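Local coordinates for protein ribokinase, putative (Burkholderia thailandensis, PDB 3B1N) that binds ADP and the nucleoside analogue mizoribine, and probably transfers phosphate to nucleosides as a kinase of the PfkB (ribokinase) family, at residues Leu4-Ile9 against Asn128-Ala133; Gly19-His24 against Ile33-Leu38; Ala272-Ser277 against Phe307-Lys312. All coordinates share one frame; numbering follows the deposited sequence.

Interaction 1 of 3, residues Leu4-Ile9 against Asn128-Ala133; sequences LICGSI and NHAGEA. With MZR (5-hydroxy-1-(beta-D-ribofuranosyl)-1H-imidazole-4-carboxamide), chain F.
Ser8 OG, in the loop that continues strand 3-6 and away from residues 128-133, is gripped by two partners: it is hydrogen-bonded to O3 of the bound mizoribine (2.6 Å) and to the backbone N of Cys49. With chi1 at 59° the hydroxyl stands between the backbone N and the carbonyl carbon, turned to the ligand. The contact itself is wholly apolar and is made by Cys6 and Leu4 of the strand, which meet the 3-10 turn at 130-132. Leu4 carries most of it with both branches. CD2 rests 3.7 Å from Ala130 CB, while CD1 reaches Ala133 CB at 3.9 Å, so the isobutyl fork spans the two methyls at the start and just past the end of the turn. With CG swung opposite the backbone N (chi1 -169°), both tips face the turn. Cys6 SG adds a looser touch, 4.1 Å from the same Ala130 CB. The turn is closed by its own backbone: Glu132 N bonds to His129 O at 3.1 Å and Ala133 N to Ala130 O at 3.2 Å. From helix 146-158 the carboxylate of Glu155 holds it further, taking Gly131 N on one oxygen and His129 ND1 on the other. Strand 3-6 is held on both flanks, since its backbone pairs with strand 64-71 through Ile5 and with strand 138-141 through Leu4 and Cys6, in the large, mostly parallel sheet of the Rossmann-like PfkB fold. Tyr91 touches both Leu4 and Ala133, and His152 both Cys6 and Ala130. The chemistry thus divides along the segment: apolar packing joins the strand to the turn, each braced by its own hydrogen bonds, and the loop beyond carries the buried Ser8 hydroxyl to the nucleoside analogue.

Interaction 2 of 3, residues Gly19-His24 against Ile33-Leu38; sequences GRFREH and INLSFL. With MZR (5-hydroxy-1-(beta-D-ribofuranosyl)-1H-imidazole-4-carboxamide), chain C.
The excursion from strand 10-16 of the small four-stranded sheet that reaches over to the second subunit in this ribokinase-family dimer folds back on itself here: Phe21 and His24, from a short 3-10 turn region, pack against Ile33 and Leu35 where strand 35-38 begins. Leu35 does the joining, one methyl to each ring. Its CD2 sits over one face of the His24 imidazole, 4.1 Å from the ring centroid and 23° off the normal, a CH-pi contact shifted toward the rim on the CG and ND1 side. The other methyl, CD1, lies 3.9 Å from Phe21 CE1. Ile33 stretches out with CG1 opposite its backbone N (chi1 180°), which brings CD1 to 4.0 Å from His24 CB and lets CG1 lie 3.6 Å from His24 O. That carbonyl accepts a hydrogen bond from Tyr194 of the second subunit. Within 19-24, Arg20 NH1 makes a salt bridge to Glu23 OE2. Strand 35-38 pairs in parallel with a strand of the second subunit, carrying Ser36 into that subunit's nucleoside pocket, where Ser36 OG stands 2.9 Å from both N7 and O6 of the mizoribine.

Interaction 3 of 3, residues Ala272-Ser277 against Phe307-Lys312; sequences AGRLAS and FGYRPK. With ADP (adenosine-5'-diphosphate), chain G.
Helix 269-284 and the chain leaving helix 296-307 come closest at Arg274 and Phe307, with 8.0 Å between their CA atoms, just before Gly308 takes a positive phi (88°) and turns the backbone out of the helix. Phe307 lays its ring across the stem of Arg274. Arg274 CB sits over one face, 3.7 Å from the ring centroid, in a CH-pi contact. The side chain then runs on extended from CG to NE, passing CD over Phe307 CD1 at 3.6 Å. The guanidinium ends steeply inclined to the ring, their planes 71° apart, with Phe307 CD1 near the guanidinium edge. Arg274 NH1 is hydrogen-bonded to Ala270 O, one turn back on the same helix, so the polar end is held to the helix while the methylenes do the packing. The Tyr309 side chain crosses that of Arg274 at about a right angle: its OH lies 3.7 Å from Arg274 CD and is hydrogen-bonded to Thr271 OG1. Further along, Ser277 OG accepts a 3.3 Å hydrogen bond from the ADP O2' hydroxyl. The contact thus packs the chain's C-terminal part onto helix 269-284, which also lines the ADP site of this PfkB-family kinase through Ser277.

From the N terminus, strand 3-6 opens interaction 1, which closes at residues 128-133, after the chain has built the four-stranded sheet and two strands of the large one. Inside that excursion lies interaction 2, which brings 19-24 back to 33-38 across a loop of eight residues; the two lie on opposite sides of the chain's centre. Interaction 3 follows in series, closing a mostly helical stretch of 29 residues between 277 and 307. Interaction 1 ties the large sheet to a linking loop, interaction 2 folds together the two ends of the loop leading into strand 35-38, which pairs with the second subunit, and interaction 3 joins helix 269-284 to the end of helix 296-307 and the chain beyond.

Interaction 1 of 3, residues Leu4-Ile9 against Asn128-Ala133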
loop_
_atom_site.group_PDB
_atom_site.type_symbol
_atom_site.label_atom_id
_atom_site.label_comp_id
_atom_site.label_asym_id
_atom_site.label_seq_id
_atom_site.Cartn_x
_atom_site.Cartn_y
_atom_site.Cartn_z
ATOM N N LEU B 4 -5.810 8.734 29.481
ATOM C CA LEU B 4 -4.721 7.821 29.081
ATOM C C LEU B 4 -5.000 7.341 27.671
ATOM O O LEU B 4 -6.093 6.818 27.378
ATOM C CB LEU B 4 -4.659 6.590 30.002
ATOM C CG LEU B 4 -3.432 5.684 29.880
ATOM C CD1 LEU B 4 -2.183 6.412 30.405
ATOM C CD2 LEU B 4 -3.652 4.361 30.641
ATOM N N ILE B 5 -4.000 7.528 26.798
ATOM C CA ILE B 5 -4.210 7.170 25.381
ATOM C C ILE B 5 -3.288 6.009 25.036
ATOM O O ILE B 5 -2.111 6.237 24.769
ATOM C CB ILE B 5 -3.887 8.386 24.459
ATOM C CG1 ILE B 5 -4.534 9.698 24.956
ATOM C CG2 ILE B 5 -4.284 8.027 23.001
ATOM C CD1 ILE B 5 -6.027 9.639 25.028
ATOM N N CYS B 6 -3.849 4.801 25.012
ATOM C CA CYS B 6 -3.025 3.601 24.771
ATOM C C CYS B 6 -3.103 3.220 23.311
ATOM O O CYS B 6 -4.189 3.064 22.748
ATOM C CB CYS B 6 -3.567 2.446 25.569
ATOM S SG CYS B 6 -3.601 2.710 27.348
ATOM N N GLY B 7 -1.965 3.130 22.652
ATOM C CA GLY B 7 -2.021 2.733 21.242
ATOM C C GLY B 7 -0.649 2.893 20.638
ATOM O O GLY B 7 0.324 3.232 21.303
ATOM N N SER B 8 -0.574 2.619 19.341
ATOM C CA SER B 8 0.711 2.713 18.639
ATOM C C SER B 8 1.267 4.126 18.600
ATOM O O SER B 8 0.516 5.122 18.554
ATOM C CB SER B 8 0.569 2.188 17.222
ATOM O OG SER B 8 -0.412 2.932 16.513
ATOM N N ILE B 9 2.597 4.228 18.541
ATOM C CA ILE B 9 3.280 5.502 18.309
ATOM C C ILE B 9 4.235 5.193 17.161
ATOM O O ILE B 9 5.059 4.276 17.298
ATOM C CB ILE B 9 4.083 5.980 19.550
ATOM C CG1 ILE B 9 3.159 6.057 20.781
ATOM C CG2 ILE B 9 4.618 7.386 19.226
ATOM C CD1 ILE B 9 3.923 6.352 22.092
ATOM N N ASN B 128 4.262 -1.597 29.231
ATOM C CA ASN B 128 3.529 -0.566 30.004
ATOM C C ASN B 128 2.213 -1.149 30.492
ATOM O O ASN B 128 1.476 -1.829 29.759
ATOM C CB ASN B 128 3.168 0.636 29.109
ATOM C CG ASN B 128 4.348 1.555 28.771
ATOM O OD1 ASN B 128 4.448 2.053 27.616
ATOM N ND2 ASN B 128 5.196 1.859 29.747
ATOM N N HIS B 129 1.866 -0.835 31.727
ATOM C CA HIS B 129 0.642 -1.369 32.305
ATOM C C HIS B 129 -0.336 -0.259 32.616
ATOM O O HIS B 129 -0.050 0.608 33.428
ATOM C CB HIS B 129 0.978 -2.207 33.553
ATOM C CG HIS B 129 1.628 -3.512 33.207
ATOM N ND1 HIS B 129 0.937 -4.703 33.193
ATOM C CD2 HIS B 129 2.860 -3.785 32.724
ATOM C CE1 HIS B 129 1.749 -5.673 32.808
ATOM N NE2 HIS B 129 2.919 -5.139 32.515
ATOM N N ALA B 130 -1.481 -0.280 31.936
ATOM C CA ALA B 130 -2.445 0.836 32.023
ATOM C C ALA B 130 -3.074 0.968 33.403
ATOM O O ALA B 130 -3.421 2.085 33.817
ATOM C CB ALA B 130 -3.527 0.656 30.950
ATOM N N GLY B 131 -3.174 -0.161 34.114
ATOM C CA GLY B 131 -3.833 -0.184 35.441
ATOM C C GLY B 131 -2.931 0.471 36.478
ATOM O O GLY B 131 -3.348 0.763 37.614
ATOM N N GLU B 132 -1.696 0.734 36.095
ATOM C CA GLU B 132 -0.777 1.428 37.005
ATOM C C GLU B 132 -0.664 2.939 36.812
ATOM O O GLU B 132 0.044 3.628 37.567
ATOM C CB GLU B 132 0.610 0.767 36.956
ATOM C CG GLU B 132 0.619 -0.661 37.445
ATOM C CD GLU B 132 1.911 -1.437 37.070
ATOM O OE1 GLU B 132 2.914 -0.816 36.654
ATOM O OE2 GLU B 132 1.862 -2.681 37.152
ATOM N N ALA B 133 -1.335 3.476 35.795
ATOM C CA ALA B 133 -1.250 4.909 35.542
ATOM C C ALA B 133 -2.114 5.603 36.558
ATOM O O ALA B 133 -3.216 5.151 36.791
ATOM C CB ALA B 133 -1.759 5.242 34.122
HETATM N N1 MZR F . -1.421 -1.365 14.633
HETATM O O3 MZR F . -1.347 1.424 14.617
HETATM C C4 MZR F . -1.517 1.173 13.239
HETATM C C5 MZR F . -1.632 -0.131 12.625
HETATM C C6 MZR F . -1.565 -1.419 13.320
HETATM O O6 MZR F . -1.641 -2.433 12.594
HETATM N N7 MZR F . -1.780 0.162 11.304
HETATM C C8 MZR F . -1.765 1.506 11.154
HETATM N N9 MZR F . -1.600 2.149 12.346
HETATM C "C1'" MZR F . -1.586 3.603 12.576
HETATM C "C2'" MZR F . -0.716 4.450 11.664
HETATM O "O2'" MZR F . 0.535 4.598 12.327
HETATM C "C3'" MZR F . -1.565 5.736 11.499
HETATM O "O3'" MZR F . -0.980 6.952 11.973
HETATM C "C4'" MZR F . -2.849 5.444 12.228
HETATM O "O4'" MZR F . -2.905 4.030 12.253
HETATM C "C5'" MZR F . -4.042 6.009 11.493
HETATM O "O5'" MZR F . -5.206 5.696 12.302
#

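Interaction 2 of 3, residues Gly19-His24 against Ile33-Leu38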
loop_
_atom_site.group_PDB
_atom_site.type_symbol
_atom_site.label_atom_id
_atom_site.label_comp_id
_atom_site.label_asym_id
_atom_site.label_seq_id
_atom_site.Cartn_x
_atom_site.Cartn_y
_atom_site.Cartn_z
ATOM N N GLY B 19 -7.574 9.424 -6.225
ATOM C CA GLY B 19 -8.653 8.710 -6.889
ATOM C C GLY B 19 -9.325 7.799 -5.914
ATOM O O GLY B 19 -9.133 7.947 -4.706
ATOM N N ARG B 20 -10.107 6.872 -6.431
ATOM C CA ARG B 20 -10.917 5.959 -5.640
ATOM C C ARG B 20 -10.611 4.561 -6.105
ATOM O O ARG B 20 -10.795 4.257 -7.295
ATOM C CB ARG B 20 -12.406 6.265 -5.862
ATOM C CG ARG B 20 -12.836 7.585 -5.135
ATOM C CD ARG B 20 -14.298 7.931 -5.516
ATOM N NE ARG B 20 -15.271 6.946 -5.041
ATOM C CZ ARG B 20 -16.095 6.266 -5.816
ATOM N NH1 ARG B 20 -16.070 6.389 -7.136
ATOM N NH2 ARG B 20 -16.954 5.446 -5.266
ATOM N N PHE B 21 -10.162 3.692 -5.196
ATOM C CA PHE B 21 -9.941 2.267 -5.580
ATOM C C PHE B 21 -11.145 1.608 -6.230
ATOM O O PHE B 21 -11.002 0.796 -7.110
ATOM C CB PHE B 21 -9.521 1.399 -4.380
ATOM C CG PHE B 21 -8.251 1.843 -3.697
ATOM C CD1 PHE B 21 -7.212 2.408 -4.388
ATOM C CD2 PHE B 21 -8.095 1.577 -2.310
ATOM C CE1 PHE B 21 -5.989 2.841 -3.748
ATOM C CE2 PHE B 21 -6.886 1.971 -1.656
ATOM C CZ PHE B 21 -5.863 2.608 -2.349
ATOM N N ARG B 22 -12.374 1.971 -5.846
ATOM C CA ARG B 22 -13.536 1.369 -6.442
ATOM C C ARG B 22 -13.598 1.545 -7.964
ATOM O O ARG B 22 -14.264 0.761 -8.620
ATOM C CB ARG B 22 -14.816 1.983 -5.850
ATOM C CG ARG B 22 -15.063 1.475 -4.423
ATOM C CD ARG B 22 -16.282 2.239 -3.812
ATOM N NE ARG B 22 -16.515 1.839 -2.402
ATOM C CZ ARG B 22 -17.371 0.916 -2.015
ATOM N NH1 ARG B 22 -18.074 0.238 -2.910
ATOM N NH2 ARG B 22 -17.512 0.685 -0.699
ATOM N N GLU B 23 -12.966 2.601 -8.475
ATOM C CA GLU B 23 -12.997 2.896 -9.907
ATOM C C GLU B 23 -11.963 2.082 -10.657
ATOM O O GLU B 23 -11.862 2.200 -11.880
ATOM C CB GLU B 23 -12.746 4.379 -10.154
ATOM C CG GLU B 23 -13.848 5.254 -9.539
ATOM C CD GLU B 23 -13.529 6.728 -9.663
ATOM O OE1 GLU B 23 -12.695 7.134 -10.516
ATOM O OE2 GLU B 23 -14.094 7.510 -8.873
ATOM N N HIS B 24 -11.195 1.259 -9.925
ATOM C CA HIS B 24 -10.035 0.560 -10.575
ATOM C C HIS B 24 -10.048 -0.910 -10.275
ATOM O O HIS B 24 -9.061 -1.598 -10.598
ATOM C CB HIS B 24 -8.739 1.192 -10.131
ATOM C CG HIS B 24 -8.644 2.622 -10.541
ATOM N ND1 HIS B 24 -8.211 3.008 -11.794
ATOM C CD2 HIS B 24 -8.995 3.766 -9.888
ATOM C CE1 HIS B 24 -8.280 4.334 -11.889
ATOM N NE2 HIS B 24 -8.759 4.811 -10.749
ATOM N N ILE B 33 -6.715 -5.447 -9.254
ATOM C CA ILE B 33 -6.323 -4.043 -9.308
ATOM C C ILE B 33 -4.830 -3.933 -9.505
ATOM O O ILE B 33 -4.079 -4.618 -8.814
ATOM C CB ILE B 33 -6.820 -3.243 -8.020
ATOM C CG1 ILE B 33 -6.372 -1.797 -8.144
ATOM C CG2 ILE B 33 -6.305 -3.925 -6.709
ATOM C CD1 ILE B 33 -7.104 -0.835 -7.143
ATOM N N ASN B 34 -4.402 -3.054 -10.411
ATOM C CA ASN B 34 -3.024 -2.685 -10.542
ATOM C C ASN B 34 -3.028 -1.171 -10.596
ATOM O O ASN B 34 -3.825 -0.606 -11.391
ATOM C CB ASN B 34 -2.418 -3.130 -11.882
ATOM C CG ASN B 34 -2.052 -4.607 -11.963
ATOM O OD1 ASN B 34 -1.715 -4.998 -13.092
ATOM N ND2 ASN B 34 -2.120 -5.410 -10.879
ATOM N N LEU B 35 -2.233 -0.511 -9.763
ATOM C CA LEU B 35 -2.037 0.936 -9.902
ATOM C C LEU B 35 -0.553 1.231 -9.797
ATOM O O LEU B 35 0.163 0.549 -9.060
ATOM C CB LEU B 35 -2.738 1.713 -8.755
ATOM C CG LEU B 35 -4.258 1.679 -8.722
ATOM C CD1 LEU B 35 -4.700 2.290 -7.400
ATOM C CD2 LEU B 35 -4.841 2.448 -9.947
ATOM N N SER B 36 -0.082 2.294 -10.447
ATOM C CA SER B 36 1.268 2.782 -10.226
ATOM C C SER B 36 1.167 4.276 -10.439
ATOM O O SER B 36 0.831 4.751 -11.533
ATOM C CB SER B 36 2.297 2.094 -11.169
ATOM O OG SER B 36 3.638 2.511 -10.844
ATOM N N PHE B 37 1.443 5.011 -9.376
ATOM C CA PHE B 37 1.197 6.462 -9.383
ATOM C C PHE B 37 2.420 7.170 -8.824
ATOM O O PHE B 37 3.141 6.627 -7.946
ATOM C CB PHE B 37 -0.092 6.817 -8.627
ATOM C CG PHE B 37 -0.156 6.333 -7.191
ATOM C CD1 PHE B 37 0.252 7.170 -6.142
ATOM C CD2 PHE B 37 -0.644 5.054 -6.884
ATOM C CE1 PHE B 37 0.166 6.728 -4.772
ATOM C CE2 PHE B 37 -0.697 4.617 -5.557
ATOM C CZ PHE B 37 -0.286 5.461 -4.500
ATOM N N LEU B 38 2.689 8.380 -9.322
ATOM C CA LEU B 38 3.871 9.119 -8.871
ATOM C C LEU B 38 3.671 9.697 -7.490
ATOM O O LEU B 38 2.573 10.206 -7.125
ATOM C CB LEU B 38 4.202 10.286 -9.816
ATOM C CG LEU B 38 4.813 9.941 -11.170
ATOM C CD1 LEU B 38 5.391 11.258 -11.715
ATOM C CD2 LEU B 38 5.870 8.822 -11.193
HETATM N N1 MZR C . 7.317 2.884 -14.140
HETATM O O3 MZR C . 8.784 0.707 -13.551
HETATM C C4 MZR C . 7.809 0.563 -12.543
HETATM C C5 MZR C . 6.703 1.478 -12.319
HETATM C C6 MZR C . 6.469 2.657 -13.165
HETATM O O6 MZR C . 5.472 3.391 -12.906
HETATM N N7 MZR C . 6.042 0.939 -11.272
HETATM C C8 MZR C . 6.674 -0.204 -10.837
HETATM N N9 MZR C . 7.807 -0.402 -11.612
HETATM C "C1'" MZR C . 8.717 -1.554 -11.535
HETATM C "C2'" MZR C . 9.253 -1.904 -10.164
HETATM O "O2'" MZR C . 10.499 -1.221 -10.012
HETATM C "C3'" MZR C . 9.260 -3.449 -10.162
HETATM O "O3'" MZR C . 10.601 -3.995 -10.043
HETATM C "C4'" MZR C . 8.629 -3.858 -11.481
HETATM O "O4'" MZR C . 7.891 -2.664 -11.843
HETATM C "C5'" MZR C . 7.618 -4.996 -11.319
HETATM O "O5'" MZR C . 7.074 -5.636 -12.554
#

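Interaction 3 of 3, residues Ala272-Ser277 against Phe307-Lys312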
loop_
_atom_site.group_PDB
_atom_site.type_symbol
_atom_site.label_atom_id
_atom_site.label_comp_id
_atom_site.label_asym_id
_atom_site.label_seq_id
_atom_site.Cartn_x
_atom_site.Cartn_y
_atom_site.Cartn_z
ATOM N N ALA B 272 -20.777 15.896 21.701
ATOM C CA ALA B 272 -19.468 15.219 21.685
ATOM C C ALA B 272 -19.252 14.698 20.276
ATOM O O ALA B 272 -18.146 14.799 19.744
ATOM C CB ALA B 272 -19.445 14.055 22.667
ATOM N N GLY B 273 -20.298 14.121 19.709
ATOM C CA GLY B 273 -20.213 13.580 18.327
ATOM C C GLY B 273 -19.903 14.683 17.338
ATOM O O GLY B 273 -19.082 14.476 16.436
ATOM N N ARG B 274 -20.551 15.851 17.471
ATOM C CA ARG B 274 -20.313 16.899 16.490
ATOM C C ARG B 274 -18.899 17.459 16.623
ATOM O O ARG B 274 -18.268 17.820 15.620
ATOM C CB ARG B 274 -21.384 17.999 16.643
ATOM C CG ARG B 274 -22.677 17.561 16.013
ATOM C CD ARG B 274 -23.792 18.541 16.381
ATOM N NE ARG B 274 -25.003 18.223 15.588
ATOM C CZ ARG B 274 -25.787 17.168 15.802
ATOM N NH1 ARG B 274 -25.533 16.261 16.753
ATOM N NH2 ARG B 274 -26.873 17.000 15.012
ATOM N N LEU B 275 -18.373 17.525 17.861
ATOM C CA LEU B 275 -17.005 17.988 18.018
ATOM C C LEU B 275 -16.032 16.999 17.340
ATOM O O LEU B 275 -15.106 17.452 16.669
ATOM C CB LEU B 275 -16.667 18.180 19.524
ATOM C CG LEU B 275 -15.233 18.643 19.761
ATOM C CD1 LEU B 275 -14.971 20.053 19.208
ATOM C CD2 LEU B 275 -14.957 18.643 21.295
ATOM N N ALA B 276 -16.246 15.711 17.578
ATOM C CA ALA B 276 -15.438 14.638 16.974
ATOM C C ALA B 276 -15.482 14.792 15.438
ATOM O O ALA B 276 -14.454 14.723 14.756
ATOM C CB ALA B 276 -16.004 13.316 17.405
ATOM N N SER B 277 -16.688 14.964 14.899
ATOM C CA SER B 277 -16.926 15.110 13.455
ATOM C C SER B 277 -16.174 16.324 12.909
ATOM O O SER B 277 -15.472 16.244 11.864
ATOM C CB SER B 277 -18.417 15.260 13.255
ATOM O OG SER B 277 -18.655 15.329 11.858
ATOM N N PHE B 307 -22.648 24.228 13.216
ATOM C CA PHE B 307 -23.744 23.657 14.014
ATOM C C PHE B 307 -24.683 24.657 14.658
ATOM O O PHE B 307 -25.714 24.250 15.135
ATOM C CB PHE B 307 -23.187 22.729 15.083
ATOM C CG PHE B 307 -22.372 21.625 14.508
ATOM C CD1 PHE B 307 -22.952 20.725 13.581
ATOM C CD2 PHE B 307 -21.029 21.470 14.892
ATOM C CE1 PHE B 307 -22.177 19.681 13.030
ATOM C CE2 PHE B 307 -20.249 20.417 14.326
ATOM C CZ PHE B 307 -20.838 19.531 13.428
ATOM N N GLY B 308 -24.287 25.910 14.715
ATOM C CA GLY B 308 -25.194 26.993 15.145
ATOM C C GLY B 308 -25.216 27.234 16.641
ATOM O O GLY B 308 -26.027 28.037 17.137
ATOM N N TYR B 309 -24.336 26.562 17.384
ATOM C CA TYR B 309 -24.234 26.767 18.825
ATOM C C TYR B 309 -22.819 26.579 19.317
ATOM O O TYR B 309 -21.950 26.103 18.555
ATOM C CB TYR B 309 -25.224 25.885 19.594
ATOM C CG TYR B 309 -24.982 24.375 19.578
ATOM C CD1 TYR B 309 -24.439 23.734 20.713
ATOM C CD2 TYR B 309 -25.322 23.592 18.475
ATOM C CE1 TYR B 309 -24.231 22.340 20.715
ATOM C CE2 TYR B 309 -25.098 22.187 18.466
ATOM C CZ TYR B 309 -24.558 21.591 19.587
ATOM O OH TYR B 309 -24.388 20.206 19.626
ATOM N N ARG B 310 -22.581 27.007 20.557
ATOM C CA ARG B 310 -21.269 26.905 21.195
ATOM C C ARG B 310 -21.167 25.564 21.943
ATOM O O ARG B 310 -22.055 25.246 22.757
ATOM C CB ARG B 310 -21.060 28.070 22.166
ATOM C CG ARG B 310 -19.632 28.207 22.690
ATOM C CD ARG B 310 -19.377 29.528 23.482
ATOM N NE ARG B 310 -20.532 29.925 24.308
ATOM C CZ ARG B 310 -20.950 29.299 25.419
ATOM N NH1 ARG B 310 -20.322 28.215 25.889
ATOM N NH2 ARG B 310 -22.021 29.754 26.062
ATOM N N PRO B 311 -20.100 24.783 21.668
ATOM C CA PRO B 311 -19.973 23.457 22.274
ATOM C C PRO B 311 -19.619 23.588 23.744
ATOM O O PRO B 311 -18.555 24.122 24.102
ATOM C CB PRO B 311 -18.815 22.816 21.499
ATOM C CG PRO B 311 -18.024 23.914 20.970
ATOM C CD PRO B 311 -18.941 25.100 20.798
ATOM N N LYS B 312 -20.523 23.125 24.588
ATOM C CA LYS B 312 -20.326 23.240 26.021
ATOM C C LYS B 312 -20.687 21.922 26.667
ATOM O O LYS B 312 -21.407 21.116 26.075
ATOM C CB LYS B 312 -21.168 24.385 26.595
ATOM C CG LYS B 312 -22.664 24.123 26.793
ATOM C CD LYS B 312 -23.355 25.404 27.348
ATOM C CE LYS B 312 -24.215 25.104 28.596
ATOM N NZ LYS B 312 -24.265 26.246 29.582
HETATM P PB ADP G . -11.191 6.154 9.893
HETATM O O1B ADP G . -11.409 5.081 8.837
HETATM O O2B ADP G . -11.145 5.520 11.250
HETATM O O3B ADP G . -10.115 7.171 9.742
HETATM P PA ADP G . -13.611 7.629 8.912
HETATM O O1A ADP G . -13.077 7.578 7.473
HETATM O O2A ADP G . -14.934 7.003 9.231
HETATM O O3A ADP G . -12.629 6.979 9.965
HETATM O "O5'" ADP G . -13.563 9.164 9.209
HETATM C "C5'" ADP G . -13.817 9.554 10.563
HETATM C "C4'" ADP G . -14.574 10.869 10.675
HETATM O "O4'" ADP G . -13.797 11.917 10.058
HETATM C "C3'" ADP G . -15.937 10.880 9.941
HETATM O "O3'" ADP G . -16.969 10.288 10.745
HETATM C "C2'" ADP G . -16.068 12.346 9.616
HETATM O "O2'" ADP G . -16.591 13.056 10.759
HETATM C "C1'" ADP G . -14.660 12.812 9.366
HETATM N N9 ADP G . -14.357 12.684 7.914
HETATM C C8 ADP G . -13.801 11.634 7.227
HETATM N N7 ADP G . -13.753 11.924 5.887
HETATM C C5 ADP G . -14.341 13.099 5.722
HETATM C C6 ADP G . -14.655 13.947 4.575
HETATM N N6 ADP G . -14.291 13.506 3.338
HETATM N N1 ADP G . -15.267 15.098 4.786
HETATM C C2 ADP G . -15.624 15.521 6.022
HETATM N N3 ADP G . -15.345 14.801 7.117
HETATM C C4 ADP G . -14.751 13.611 7.030
#